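Local coordinates for protein acetyltransferase, GNAT family (Listeria monocytogenes str. 4b, PDB 2OH1) that probably transfers an acetyl group from acetyl-coenzyme A to an acceptor that remains unidentified, at residues W46-H51 with N167-L171; Y155-Q161 with L171-E175; A19-R24 with I58-I62. One frame throughout, in Å; residues are numbered along the deposited sequence.

How the contacts relate
The three contacts lie around one mixed beta sheet with flanking helices, the GNAT arrangement. Contact 3 joins the turn before helix 24-40 to helix 58-63. Contact 1 sets helix 46-51, which lies between those two helices in sequence, against the start of strand 169-175, so the segments of contacts 1 and 3 alternate along the chain; their centres are about 25 Å apart. Contact 2, centred about 17 Å from contact 1 and sharing Leu171, sets the remainder of that strand against the end of helix 149-157. Contact 3 is packing among the N-terminal helices and their turn only, across the chain's centre from contact 2, about 28 Å between centres.

Contact 1: residues W46-H51 with N167-L171; sequences WSDILH and NGFYL
Phe169 presents its edge to the face of the Trp46 six-membered ring in an offset edge-to-face pair, with centroids 5.4 Å apart and ring planes at 63°. The closest atoms of the pair are Trp46 CH2 and Phe169 CE1, at 3.6 Å. Trp46 reaches this place with CG set between its own backbone N and carbonyl carbon (chi1 80°), a torsion that brings the far end of the indole toward the strand although the CB itself does not point there. The indole edge is used as well: Asn167 O lies in the ring plane, 3.4 Å from Trp46 CZ2. Also in that plane is a water that accepts from Trp46 NE1 at 3.0 Å and donates to Gly168 O at 2.8 Å, so the indole nitrogen is tied to the hairpin indirectly.

Asn167 and Gly168 both have positive phi, with backbone angles fitting a type I' turn, and they connect strands 161-166 and 169-175 as a tight beta hairpin. In many GNAT enzymes the corresponding hairpin and the helices after the first strand border the acceptor side of the active site; a similar placement here is an inference from the fold.

The CE2 and CZ atoms of the Phe169 ring meet three further side chains of the helix. Ser47 CB lies 3.6 Å from Phe169 CE2. His51 comes from the opposite direction to Phe169, its NE2 3.7 Å from Phe169 CE2, with the two planes at 62° in an oblique pairing. Leu50 CD2 lies over one face of the His51 imidazole, displaced toward its rim, and touches Phe169 CZ more loosely, at 4.2 Å. Trp90 of helix 89-95 extends the aromatic cluster, pairing edge-to-face with both His51 and Phe169, while Trp46 and Ser47 also touch Ile145 of strand 139-145.

Contact 2: residues Y155-Q161 with L171-E175; sequences YVRYGFQ and LYQKE
Tyr172, Lys174 and Phe160 carry most of the buried surface. Tyr172 runs back along the helix end: its CB packs on Phe160 CB at 3.8 Å, and farther out its CE1 meets Val156 CG2, also at 3.8 Å. Its hydroxyl is hydrogen-bonded to Asn152, one helical turn before Val156.

Lys174 passes over Phe160 nearly at a right angle. Its CB sits over one face of the Phe160 ring, 4.1 Å from the centroid and 24° off the normal, a CH-pi contact. Beyond it the chain bends at chi3 (-78°), which turns the ammonium back to the helix terminus; there NZ bonds to Tyr158 O at 2.7 Å, approaching almost in line with the carbonyl (164°). Gly159, with positive phi, ends helix 149-157 in a Schellman motif (Phe160 N to Tyr155 O, Gly159 N to Val156 O); the Tyr158 carbonyl lies in the same turn, beside the helix end, which the positive charge probably suits. NZ also forms a salt bridge with Glu129.

Gln161 and Gln173 form an antiparallel hydrogen-bonded pair, Gln161 N to Gln173 O at 2.8 Å and Gln173 N to Gln161 O at 2.9 Å, at the end of the 161-166/169-175 hairpin away from its turn. Tyr172, Lys174 and Phe160 lie on the sheet face with helices 149-157 and 120-134; Leu171 and Gln173 face helix 89-95, and strand 139-145 borders strand 169-175 on its other side.

Contact 3: residues A19-R24 with I58-I62; sequences AAPTDR and IEQRI
Arg24 supplies a flat guanidinium that meets the Glu59 carboxylate obliquely, the two planes 34° apart. Glu59 OE2 stands well out of the guanidinium plane, 3.9 Å from Arg24 NE, so this is a long salt bridge resting on charge alone, with no N-H aimed at the oxygen. In the GNAT fold this is the junction where the first helix leaves the sheet: residues 19-24 turn from strand 12-18 into helix 24-40, and helix 58-63, the last helix before strand 67-71, packs across the turn.

The aliphatic part of Arg24 packs as well. Its chain runs extended from the backbone and then bends at chi3 (51°), and at the bend CD touches Ile58 CG2 and Glu59 CG, each at 3.8 Å. Ile58 in turn packs on Ile27 and Met31 of helix 24-40.

Ile62 is the main apolar element, with 102 Å² buried by the turn. The carbons beyond CB meet different parts of the turn: CG2 presses on the peptide link before Pro21, 3.6 Å from Ala20 C; CG1 faces Ala19 CB at 4.0 Å; CD1 lies 3.8 Å from Ala20 O and, more loosely, near Arg24 CB. A water lies 2.7 Å from both Ala19 O and Ile62 O and can donate to either, although further acceptors compete for its protons.

A side-chain bond also closes within the turn. Asp23, which also forms a salt bridge with Arg17, accepts from Ala20 N through the anti lone pair of OD2, at 2.8 Å and a nearly straight 174°.

Contact 1: residues W46-H51 with N167-L171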
ATOM      1  N   TRP A  46      -5.376   8.774  14.199  1.00 20.17           N
ATOM      2  CA  TRP A  46      -4.097   9.418  14.535  1.00 18.49           C
ATOM      3  C   TRP A  46      -2.955   8.874  13.665  1.00 19.90           C
ATOM      4  O   TRP A  46      -1.985   9.580  13.384  1.00 16.86           O
ATOM      5  CB  TRP A  46      -3.751   9.379  16.021  1.00 16.78           C
ATOM      6  CG  TRP A  46      -3.175   8.092  16.495  1.00 15.16           C
ATOM      7  CD1 TRP A  46      -3.855   7.001  16.965  1.00 19.77           C
ATOM      8  CD2 TRP A  46      -1.791   7.738  16.523  1.00 17.22           C
ATOM      9  NE1 TRP A  46      -2.965   5.995  17.261  1.00 21.44           N
ATOM     10  CE2 TRP A  46      -1.690   6.438  17.016  1.00 20.97           C
ATOM     11  CE3 TRP A  46      -0.609   8.427  16.196  1.00 19.46           C
ATOM     12  CZ2 TRP A  46      -0.459   5.798  17.199  1.00 18.95           C
ATOM     13  CZ3 TRP A  46       0.585   7.786  16.371  1.00 19.24           C
ATOM     14  CH2 TRP A  46       0.668   6.517  16.869  1.00 18.82           C
ATOM     15  N   SER A  47      -3.071   7.634  13.216  1.00 18.37           N
ATOM     16  CA  SER A  47      -2.099   7.070  12.321  1.00 18.95           C
ATOM     17  C   SER A  47      -1.989   7.804  10.976  1.00 16.75           C
ATOM     18  O   SER A  47      -0.900   7.826  10.369  1.00 17.44           O
ATOM     19  CB  SER A  47      -2.423   5.573  12.044  1.00 21.10           C
ATOM     20  OG  SER A  47      -3.774   5.451  11.545  1.00 20.94           O
ATOM     21  N   ASP A  48      -3.091   8.372  10.472  1.00 17.38           N
ATOM     22  CA  ASP A  48      -3.043   9.124   9.213  1.00 18.58           C
ATOM     23  C   ASP A  48      -2.375  10.458   9.441  1.00 16.46           C
ATOM     24  O   ASP A  48      -1.677  10.972   8.611  1.00 15.49           O
ATOM     25  CB  ASP A  48      -4.451   9.313   8.639  1.00 19.29           C
ATOM     26  CG  ASP A  48      -4.964   8.011   7.976  1.00 26.17           C
ATOM     27  OD1 ASP A  48      -4.164   7.309   7.310  1.00 24.34           O
ATOM     28  OD2 ASP A  48      -6.154   7.690   8.130  1.00 28.02           O
ATOM     29  N   ILE A  49      -2.630  11.028  10.590  1.00 15.64           N
ATOM     30  CA  ILE A  49      -1.980  12.277  11.040  1.00 14.94           C
ATOM     31  C   ILE A  49      -0.468  11.993  11.174  1.00 15.09           C
ATOM     32  O   ILE A  49       0.325  12.877  10.863  1.00 16.70           O
ATOM     33  CB  ILE A  49      -2.534  12.772  12.400  1.00 16.05           C
ATOM     34  CG1 ILE A  49      -4.044  13.046  12.304  1.00 16.93           C
ATOM     35  CG2 ILE A  49      -1.776  14.015  12.948  1.00 18.45           C
ATOM     36  CD1 ILE A  49      -4.688  13.326  13.681  1.00 18.64           C
ATOM     37  N   LEU A  50      -0.063  10.803  11.606  1.00 14.87           N
ATOM     38  CA  LEU A  50       1.346  10.509  11.727  1.00 14.56           C
ATOM     39  C   LEU A  50       1.967  10.263  10.352  1.00 15.84           C
ATOM     40  O   LEU A  50       2.958  10.892   9.996  1.00 15.86           O
ATOM     41  CB  LEU A  50       1.578   9.268  12.604  1.00 15.97           C
ATOM     42  CG  LEU A  50       3.035   8.896  12.909  1.00 13.47           C
ATOM     43  CD1 LEU A  50       3.633   9.937  13.854  1.00 17.80           C
ATOM     44  CD2 LEU A  50       3.131   7.434  13.335  1.00 16.09           C
ATOM     45  N   HIS A  51       1.379   9.371   9.560  1.00 14.24           N
ATOM     46  CA  HIS A  51       2.024   8.898   8.325  1.00 14.39           C
ATOM     47  C   HIS A  51       1.892   9.885   7.191  1.00 15.40           C
ATOM     48  O   HIS A  51       2.821   9.999   6.370  1.00 17.72           O
ATOM     49  CB  HIS A  51       1.468   7.547   7.913  1.00 16.76           C
ATOM     50  CG  HIS A  51       1.947   6.450   8.777  1.00 20.85           C
ATOM     51  ND1 HIS A  51       3.286   6.232   9.042  1.00 21.58           N
ATOM     52  CD2 HIS A  51       1.261   5.535   9.492  1.00 27.61           C
ATOM     53  CE1 HIS A  51       3.389   5.237   9.904  1.00 25.46           C
ATOM     54  NE2 HIS A  51       2.178   4.776  10.159  1.00 24.34           N
ATOM     55  N   ASN A 167       3.576   0.651  19.577  1.00 16.36           N
ATOM     56  CA  ASN A 167       3.261   2.071  19.358  1.00 18.66           C
ATOM     57  C   ASN A 167       1.839   2.325  18.889  1.00 18.27           C
ATOM     58  O   ASN A 167       1.577   3.310  18.171  1.00 20.36           O
ATOM     59  CB  ASN A 167       4.290   2.716  18.433  1.00 20.18           C
ATOM     60  CG  ASN A 167       5.641   2.958  19.130  1.00 19.97           C
ATOM     61  OD1 ASN A 167       5.691   3.020  20.342  1.00 26.26           O
ATOM     62  ND2 ASN A 167       6.691   3.105  18.375  1.00 20.61           N
ATOM     63  N   GLY A 168       0.925   1.433  19.291  1.00 17.33           N
ATOM     64  CA  GLY A 168      -0.468   1.555  18.916  1.00 20.40           C
ATOM     65  C   GLY A 168      -0.831   0.951  17.599  1.00 17.35           C
ATOM     66  O   GLY A 168      -1.943   1.216  17.088  1.00 16.84           O
ATOM     67  N   PHE A 169       0.111   0.203  16.983  1.00 16.36           N
ATOM     68  CA  PHE A 169      -0.109  -0.470  15.706  1.00 16.41           C
ATOM     69  C   PHE A 169      -0.065  -1.979  15.850  1.00 18.93           C
ATOM     70  O   PHE A 169       0.710  -2.489  16.623  1.00 18.70           O
ATOM     71  CB  PHE A 169       0.932  -0.041  14.640  1.00 15.86           C
ATOM     72  CG  PHE A 169       0.820   1.404  14.206  1.00 14.93           C
ATOM     73  CD1 PHE A 169       1.346   2.404  15.013  1.00 19.81           C
ATOM     74  CD2 PHE A 169       0.166   1.751  13.075  1.00 20.77           C
ATOM     75  CE1 PHE A 169       1.239   3.705  14.666  1.00 19.23           C
ATOM     76  CE2 PHE A 169       0.052   3.072  12.706  1.00 21.33           C
ATOM     77  CZ  PHE A 169       0.601   4.050  13.514  1.00 20.52           C
ATOM     78  N   TYR A 170      -0.850  -2.690  15.050  1.00 16.50           N
ATOM     79  CA  TYR A 170      -0.651  -4.134  14.864  1.00 16.40           C
ATOM     80  C   TYR A 170       0.229  -4.338  13.607  1.00 16.35           C
ATOM     81  O   TYR A 170       0.120  -3.624  12.617  1.00 17.32           O
ATOM     82  CB  TYR A 170      -1.977  -4.843  14.692  1.00 15.26           C
ATOM     83  CG  TYR A 170      -2.869  -4.816  15.894  1.00 15.30           C
ATOM     84  CD1 TYR A 170      -2.378  -5.085  17.169  1.00 15.93           C
ATOM     85  CD2 TYR A 170      -4.221  -4.614  15.746  1.00 18.96           C
ATOM     86  CE1 TYR A 170      -3.232  -5.119  18.262  1.00 17.31           C
ATOM     87  CE2 TYR A 170      -5.077  -4.643  16.795  1.00 18.99           C
ATOM     88  CZ  TYR A 170      -4.602  -4.895  18.073  1.00 16.75           C
ATOM     89  OH  TYR A 170      -5.482  -4.925  19.142  1.00 21.02           O
ATOM     90  N   LEU A 171       1.095  -5.330  13.676  0.50 14.16           N
ATOM     91  CA  LEU A 171       2.022  -5.645  12.611  0.50 14.61           C
ATOM     92  C   LEU A 171       1.580  -6.940  11.921  0.50 14.02           C
ATOM     93  O   LEU A 171       1.299  -7.931  12.586  0.50 10.98           O
ATOM     94  CB  LEU A 171       3.434  -5.837  13.187  0.50 13.77           C
ATOM     95  CG  LEU A 171       4.244  -4.591  13.565  0.50 16.22           C
ATOM     96  CD1 LEU A 171       3.582  -3.704  14.644  0.50 14.92           C
ATOM     97  CD2 LEU A 171       5.617  -5.040  13.988  0.50 15.14           C
TER
HETATM   98  O   HOH W   1      -3.441   3.264  18.276  1.00 20.52           O

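Contact 2: residues Y155-Q161 with L171-E175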
ATOM      1  N   TYR A 155      -6.960  -6.978   6.304  1.00 15.24           N
ATOM      2  CA  TYR A 155      -5.647  -7.572   6.153  1.00 17.87           C
ATOM      3  C   TYR A 155      -5.628  -9.071   6.489  1.00 15.39           C
ATOM      4  O   TYR A 155      -4.971  -9.864   5.843  1.00 14.64           O
ATOM      5  CB  TYR A 155      -4.605  -6.808   6.984  1.00 17.72           C
ATOM      6  CG  TYR A 155      -4.401  -5.383   6.505  1.00 19.04           C
ATOM      7  CD1 TYR A 155      -4.171  -5.120   5.162  1.00 22.14           C
ATOM      8  CD2 TYR A 155      -4.386  -4.327   7.381  1.00 23.30           C
ATOM      9  CE1 TYR A 155      -3.920  -3.815   4.715  1.00 20.50           C
ATOM     10  CE2 TYR A 155      -4.169  -3.041   6.953  1.00 26.14           C
ATOM     11  CZ  TYR A 155      -3.918  -2.791   5.624  1.00 21.24           C
ATOM     12  OH  TYR A 155      -3.659  -1.471   5.241  1.00 24.72           O
ATOM     13  N   VAL A 156      -6.339  -9.446   7.541  1.00 14.58           N
ATOM     14  CA  VAL A 156      -6.423 -10.873   7.875  1.00 15.04           C
ATOM     15  C   VAL A 156      -7.109 -11.657   6.743  1.00 14.73           C
ATOM     16  O   VAL A 156      -6.661 -12.720   6.332  1.00 16.55           O
ATOM     17  CB  VAL A 156      -7.125 -11.054   9.237  1.00 16.75           C
ATOM     18  CG1 VAL A 156      -7.429 -12.580   9.532  1.00 18.25           C
ATOM     19  CG2 VAL A 156      -6.319 -10.319  10.322  1.00 17.95           C
ATOM     20  N   ARG A 157      -8.203 -11.120   6.241  1.00 16.90           N
ATOM     21  CA  ARG A 157      -8.964 -11.737   5.148  1.00 19.12           C
ATOM     22  C   ARG A 157      -8.082 -11.910   3.911  1.00 19.43           C
ATOM     23  O   ARG A 157      -8.196 -12.915   3.204  1.00 20.66           O
ATOM     24  CB  ARG A 157     -10.148 -10.860   4.809  1.00 21.59           C
ATOM     25  CG  ARG A 157     -11.136 -11.513   3.912  1.00 31.66           C
ATOM     26  CD  ARG A 157     -12.456 -10.788   3.975  1.00 36.90           C
ATOM     27  NE  ARG A 157     -12.346  -9.461   3.389  1.00 38.98           N
ATOM     28  CZ  ARG A 157     -12.514  -8.315   4.051  1.00 36.74           C
ATOM     29  NH1 ARG A 157     -12.817  -8.297   5.342  1.00 29.63           N
ATOM     30  NH2 ARG A 157     -12.397  -7.168   3.395  1.00 40.84           N
ATOM     31  N   TYR A 158      -7.193 -10.955   3.678  1.00 18.69           N
ATOM     32  CA  TYR A 158      -6.242 -11.018   2.562  1.00 19.05           C
ATOM     33  C   TYR A 158      -5.031 -11.926   2.800  1.00 19.42           C
ATOM     34  O   TYR A 158      -4.130 -11.989   1.966  1.00 21.76           O
ATOM     35  CB  TYR A 158      -5.745  -9.621   2.196  1.00 19.88           C
ATOM     36  CG  TYR A 158      -6.753  -8.636   1.610  1.00 18.61           C
ATOM     37  CD1 TYR A 158      -8.073  -8.969   1.273  1.00 21.28           C
ATOM     38  CD2 TYR A 158      -6.308  -7.347   1.279  1.00 21.91           C
ATOM     39  CE1 TYR A 158      -8.933  -8.002   0.709  1.00 21.78           C
ATOM     40  CE2 TYR A 158      -7.142  -6.419   0.730  1.00 25.99           C
ATOM     41  CZ  TYR A 158      -8.434  -6.738   0.442  1.00 19.58           C
ATOM     42  OH  TYR A 158      -9.254  -5.794  -0.139  1.00 26.80           O
ATOM     43  N   GLY A 159      -4.982 -12.631   3.936  1.00 16.81           N
ATOM     44  CA  GLY A 159      -3.973 -13.637   4.181  1.00 17.78           C
ATOM     45  C   GLY A 159      -2.737 -13.198   4.940  1.00 15.87           C
ATOM     46  O   GLY A 159      -1.790 -13.956   5.018  1.00 18.11           O
ATOM     47  N   PHE A 160      -2.749 -11.998   5.500  1.00 15.68           N
ATOM     48  CA  PHE A 160      -1.650 -11.562   6.317  1.00 15.74           C
ATOM     49  C   PHE A 160      -1.723 -12.174   7.699  1.00 18.06           C
ATOM     50  O   PHE A 160      -2.802 -12.388   8.232  1.00 17.85           O
ATOM     51  CB  PHE A 160      -1.631 -10.046   6.434  1.00 15.83           C
ATOM     52  CG  PHE A 160      -1.133  -9.365   5.225  1.00 17.65           C
ATOM     53  CD1 PHE A 160      -1.979  -9.157   4.125  1.00 18.82           C
ATOM     54  CD2 PHE A 160       0.192  -8.969   5.148  1.00 19.31           C
ATOM     55  CE1 PHE A 160      -1.481  -8.521   2.998  1.00 21.33           C
ATOM     56  CE2 PHE A 160       0.676  -8.343   4.010  1.00 20.31           C
ATOM     57  CZ  PHE A 160      -0.159  -8.134   2.957  1.00 21.36           C
ATOM     58  N   GLN A 161      -0.550 -12.503   8.233  0.50 16.36           N
ATOM     59  CA  GLN A 161      -0.404 -13.024   9.598  0.50 15.57           C
ATOM     60  C   GLN A 161      -0.075 -11.918  10.583  0.50 14.52           C
ATOM     61  O   GLN A 161       0.883 -11.168  10.435  0.50 15.78           O
ATOM     62  CB  GLN A 161       0.672 -14.114   9.689  0.50 17.15           C
ATOM     63  CG  GLN A 161       0.851 -14.733  11.099  0.50 18.96           C
ATOM     64  CD  GLN A 161      -0.438 -15.305  11.707  0.50 22.08           C
ATOM     65  OE1 GLN A 161      -0.825 -14.948  12.826  0.50 18.13           O
ATOM     66  NE2 GLN A 161      -1.090 -16.189  10.979  0.50 17.04           N
ATOM     67  N   LEU A 171       1.095  -5.330  13.676  0.50 14.16           N
ATOM     68  CA  LEU A 171       2.022  -5.645  12.611  0.50 14.61           C
ATOM     69  C   LEU A 171       1.580  -6.940  11.921  0.50 14.02           C
ATOM     70  O   LEU A 171       1.299  -7.931  12.586  0.50 10.98           O
ATOM     71  CB  LEU A 171       3.434  -5.837  13.187  0.50 13.77           C
ATOM     72  CG  LEU A 171       4.244  -4.591  13.565  0.50 16.22           C
ATOM     73  CD1 LEU A 171       3.582  -3.704  14.644  0.50 14.92           C
ATOM     74  CD2 LEU A 171       5.617  -5.040  13.988  0.50 15.14           C
ATOM     75  N   TYR A 172       1.612  -6.930  10.582  1.00 15.08           N
ATOM     76  CA  TYR A 172       1.162  -8.054   9.754  1.00 15.09           C
ATOM     77  C   TYR A 172       2.219  -8.363   8.728  1.00 14.36           C
ATOM     78  O   TYR A 172       2.834  -7.487   8.146  1.00 15.51           O
ATOM     79  CB  TYR A 172      -0.121  -7.711   9.020  1.00 17.57           C
ATOM     80  CG  TYR A 172      -1.311  -7.520   9.948  1.00 15.29           C
ATOM     81  CD1 TYR A 172      -2.095  -8.585  10.322  1.00 15.42           C
ATOM     82  CD2 TYR A 172      -1.687  -6.247  10.390  1.00 13.58           C
ATOM     83  CE1 TYR A 172      -3.175  -8.419  11.179  1.00 16.26           C
ATOM     84  CE2 TYR A 172      -2.749  -6.084  11.241  1.00 16.90           C
ATOM     85  CZ  TYR A 172      -3.495  -7.163  11.626  1.00 18.41           C
ATOM     86  OH  TYR A 172      -4.594  -6.992  12.434  1.00 17.84           O
ATOM     87  N   GLN A 173       2.384  -9.643   8.440  1.00 14.01           N
ATOM     88  CA  GLN A 173       3.249 -10.067   7.338  1.00 15.55           C
ATOM     89  C   GLN A 173       2.703 -11.251   6.611  1.00 15.45           C
ATOM     90  O   GLN A 173       1.984 -12.063   7.171  1.00 16.05           O
ATOM     91  CB  GLN A 173       4.662 -10.336   7.806  1.00 19.05           C
ATOM     92  CG  GLN A 173       4.916 -11.541   8.573  1.00 20.68           C
ATOM     93  CD  GLN A 173       6.417 -11.784   8.939  1.00 25.68           C
ATOM     94  OE1 GLN A 173       7.310 -10.955   8.745  1.00 20.04           O
ATOM     95  NE2 GLN A 173       6.654 -12.926   9.547  1.00 22.92           N
ATOM     96  N   LYS A 174       3.052 -11.290   5.344  1.00 14.91           N
ATOM     97  CA  LYS A 174       2.698 -12.408   4.510  1.00 15.94           C
ATOM     98  C   LYS A 174       3.998 -13.000   3.979  1.00 17.93           C
ATOM     99  O   LYS A 174       4.775 -12.311   3.321  1.00 17.60           O
ATOM    100  CB  LYS A 174       1.782 -11.970   3.393  1.00 20.10           C
ATOM    101  CG  LYS A 174       1.250 -13.138   2.605  1.00 25.31           C
ATOM    102  CD  LYS A 174       0.417 -12.796   1.407  1.00 36.90           C
ATOM    103  CE  LYS A 174      -0.945 -12.398   1.735  1.00 32.80           C
ATOM    104  NZ  LYS A 174      -1.877 -12.693   0.594  1.00 26.31           N
ATOM    105  N   GLU A 175       4.209 -14.292   4.184  1.00 16.93           N
ATOM    106  CA  GLU A 175       5.384 -14.931   3.654  1.00 22.08           C
ATOM    107  C   GLU A 175       5.140 -15.219   2.176  1.00 20.71           C
ATOM    108  O   GLU A 175       4.066 -15.667   1.766  1.00 25.63           O
ATOM    109  CB  GLU A 175       5.702 -16.199   4.448  1.00 24.90           C
ATOM    110  CG  GLU A 175       7.185 -16.628   4.315  1.00 36.74           C
ATOM    111  CD  GLU A 175       7.654 -17.589   5.443  1.00 34.83           C
ATOM    112  OE1 GLU A 175       6.779 -18.104   6.186  1.00 50.52           O
ATOM    113  OE2 GLU A 175       8.891 -17.816   5.555  1.00 54.51           O
TER

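Contact 3: residues A19-R24 with I58-I62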
ATOM      1  N   ALA A  19       4.875   3.827 -11.780  1.00 14.81           N
ATOM      2  CA  ALA A  19       4.829   5.270 -12.112  1.00 14.21           C
ATOM      3  C   ALA A  19       6.115   5.710 -12.784  1.00 14.37           C
ATOM      4  O   ALA A  19       7.208   5.237 -12.456  1.00 15.05           O
ATOM      5  CB  ALA A  19       4.530   6.152 -10.868  1.00 14.98           C
ATOM      6  N   ALA A  20       5.960   6.668 -13.664  1.00 14.52           N
ATOM      7  CA  ALA A  20       7.070   7.394 -14.284  1.00 14.26           C
ATOM      8  C   ALA A  20       7.049   8.855 -13.888  1.00 11.55           C
ATOM      9  O   ALA A  20       6.075   9.355 -13.326  1.00 13.71           O
ATOM     10  CB  ALA A  20       6.968   7.275 -15.803  1.00 14.95           C
ATOM     11  N   PRO A  21       8.171   9.560 -14.147  1.00 13.32           N
ATOM     12  CA  PRO A  21       8.166  10.957 -13.780  1.00 13.80           C
ATOM     13  C   PRO A  21       6.968  11.785 -14.261  1.00 13.39           C
ATOM     14  O   PRO A  21       6.499  12.673 -13.521  1.00 15.80           O
ATOM     15  CB  PRO A  21       9.502  11.465 -14.338  1.00 13.08           C
ATOM     16  CG  PRO A  21      10.394  10.267 -14.192  1.00 13.00           C
ATOM     17  CD  PRO A  21       9.506   9.132 -14.623  1.00 14.01           C
ATOM     18  N   THR A  22       6.429  11.544 -15.462  1.00 12.78           N
ATOM     19  CA  THR A  22       5.304  12.300 -15.956  1.00 13.64           C
ATOM     20  C   THR A  22       4.005  12.043 -15.207  1.00 15.29           C
ATOM     21  O   THR A  22       3.047  12.744 -15.398  1.00 17.48           O
ATOM     22  CB  THR A  22       5.120  12.015 -17.464  1.00 16.24           C
ATOM     23  OG1 THR A  22       5.139  10.608 -17.677  1.00 14.18           O
ATOM     24  CG2 THR A  22       6.202  12.737 -18.310  1.00 13.40           C
ATOM     25  N   ASP A  23       3.974  11.033 -14.348  1.00 13.74           N
ATOM     26  CA  ASP A  23       2.808  10.744 -13.497  1.00 14.41           C
ATOM     27  C   ASP A  23       2.737  11.546 -12.239  1.00 16.35           C
ATOM     28  O   ASP A  23       1.742  11.441 -11.497  1.00 17.13           O
ATOM     29  CB  ASP A  23       2.758   9.263 -13.176  1.00 14.11           C
ATOM     30  CG  ASP A  23       2.605   8.398 -14.413  1.00 15.07           C
ATOM     31  OD1 ASP A  23       1.690   8.623 -15.228  1.00 15.48           O
ATOM     32  OD2 ASP A  23       3.383   7.442 -14.581  1.00 14.43           O
ATOM     33  N   ARG A  24       3.803  12.295 -11.927  1.00 15.46           N
ATOM     34  CA  ARG A  24       3.912  12.981 -10.642  1.00 18.77           C
ATOM     35  C   ARG A  24       2.733  13.844 -10.301  1.00 18.84           C
ATOM     36  O   ARG A  24       2.181  13.766  -9.211  1.00 17.06           O
ATOM     37  CB  ARG A  24       5.194  13.817 -10.532  1.00 20.09           C
ATOM     38  CG  ARG A  24       5.270  14.536  -9.177  1.00 20.21           C
ATOM     39  CD  ARG A  24       6.596  15.234  -8.956  1.00 23.32           C
ATOM     40  NE  ARG A  24       6.889  16.052 -10.109  1.00 25.34           N
ATOM     41  CZ  ARG A  24       6.365  17.260 -10.334  1.00 30.71           C
ATOM     42  NH1 ARG A  24       5.537  17.845  -9.465  1.00 33.38           N
ATOM     43  NH2 ARG A  24       6.666  17.880 -11.468  1.00 37.55           N
ATOM     44  N   ILE A  58       7.952  12.269  -3.422  1.00 15.93           N
ATOM     45  CA  ILE A  58       7.355  11.508  -4.506  1.00 16.74           C
ATOM     46  C   ILE A  58       8.323  11.209  -5.651  1.00 13.96           C
ATOM     47  O   ILE A  58       8.268  10.113  -6.252  1.00 15.71           O
ATOM     48  CB  ILE A  58       6.075  12.198  -5.005  1.00 18.37           C
ATOM     49  CG1 ILE A  58       5.285  11.271  -5.932  1.00 19.40           C
ATOM     50  CG2 ILE A  58       6.405  13.567  -5.545  1.00 17.70           C
ATOM     51  CD1 ILE A  58       4.903   9.890  -5.326  1.00 25.28           C
ATOM     52  N   GLU A  59       9.257  12.114  -5.934  1.00 14.19           N
ATOM     53  CA  GLU A  59      10.192  11.872  -7.063  1.00 16.62           C
ATOM     54  C   GLU A  59      11.072  10.672  -6.753  1.00 15.45           C
ATOM     55  O   GLU A  59      11.363   9.860  -7.651  1.00 15.91           O
ATOM     56  CB  GLU A  59      10.983  13.120  -7.410  1.00 19.80           C
ATOM     57  CG  GLU A  59      10.061  14.222  -7.937  1.00 20.10           C
ATOM     58  CD  GLU A  59      10.761  15.473  -8.431  1.00 32.76           C
ATOM     59  OE1 GLU A  59      11.769  15.342  -9.168  1.00 42.47           O
ATOM     60  OE2 GLU A  59      10.255  16.596  -8.124  1.00 42.99           O
ATOM     61  N   GLN A  60      11.503  10.538  -5.511  0.50 14.02           N
ATOM     62  CA  GLN A  60      12.357   9.416  -5.170  0.50 14.95           C
ATOM     63  C   GLN A  60      11.535   8.128  -5.062  0.50 13.96           C
ATOM     64  O   GLN A  60      12.014   7.044  -5.419  0.50 15.26           O
ATOM     65  CB  GLN A  60      13.128   9.695  -3.875  0.50 14.52           C
ATOM     66  CG  GLN A  60      14.134   8.636  -3.526  0.50 18.17           C
ATOM     67  CD  GLN A  60      15.386   8.696  -4.415  0.50 16.92           C
ATOM     68  OE1 GLN A  60      15.550   9.597  -5.243  0.50 29.39           O
ATOM     69  NE2 GLN A  60      16.270   7.717  -4.239  0.50 36.66           N
ATOM     70  N   ARG A  61      10.295   8.230  -4.623  1.00 14.46           N
ATOM     71  CA  ARG A  61       9.396   7.038  -4.721  1.00 14.71           C
ATOM     72  C   ARG A  61       9.288   6.530  -6.177  1.00 15.37           C
ATOM     73  O   ARG A  61       9.440   5.339  -6.455  1.00 16.08           O
ATOM     74  CB  ARG A  61       8.001   7.304  -4.214  1.00 16.17           C
ATOM     75  CG  ARG A  61       7.925   7.703  -2.782  1.00 15.23           C
ATOM     76  CD  ARG A  61       8.006   6.513  -1.801  1.00 19.21           C
ATOM     77  NE  ARG A  61       9.347   6.112  -1.578  1.00 20.68           N
ATOM     78  CZ  ARG A  61      10.265   6.786  -0.896  1.00 19.05           C
ATOM     79  NH1 ARG A  61       9.965   7.947  -0.292  1.00 20.32           N
ATOM     80  NH2 ARG A  61      11.490   6.290  -0.784  1.00 21.39           N
ATOM     81  N   ILE A  62       9.094   7.444  -7.113  1.00 14.10           N
ATOM     82  CA  ILE A  62       9.047   7.100  -8.543  1.00 15.27           C
ATOM     83  C   ILE A  62      10.375   6.530  -9.042  1.00 16.37           C
ATOM     84  O   ILE A  62      10.421   5.447  -9.671  1.00 16.03           O
ATOM     85  CB  ILE A  62       8.547   8.324  -9.369  1.00 15.12           C
ATOM     86  CG1 ILE A  62       7.111   8.637  -9.101  1.00 15.40           C
ATOM     87  CG2 ILE A  62       8.775   8.092 -10.874  1.00 15.64           C
ATOM     88  CD1 ILE A  62       6.692   9.978  -9.649  1.00 18.36           C
TER
HETATM   89  O   HOH W   2       9.090   3.737 -11.259  1.00 22.98           O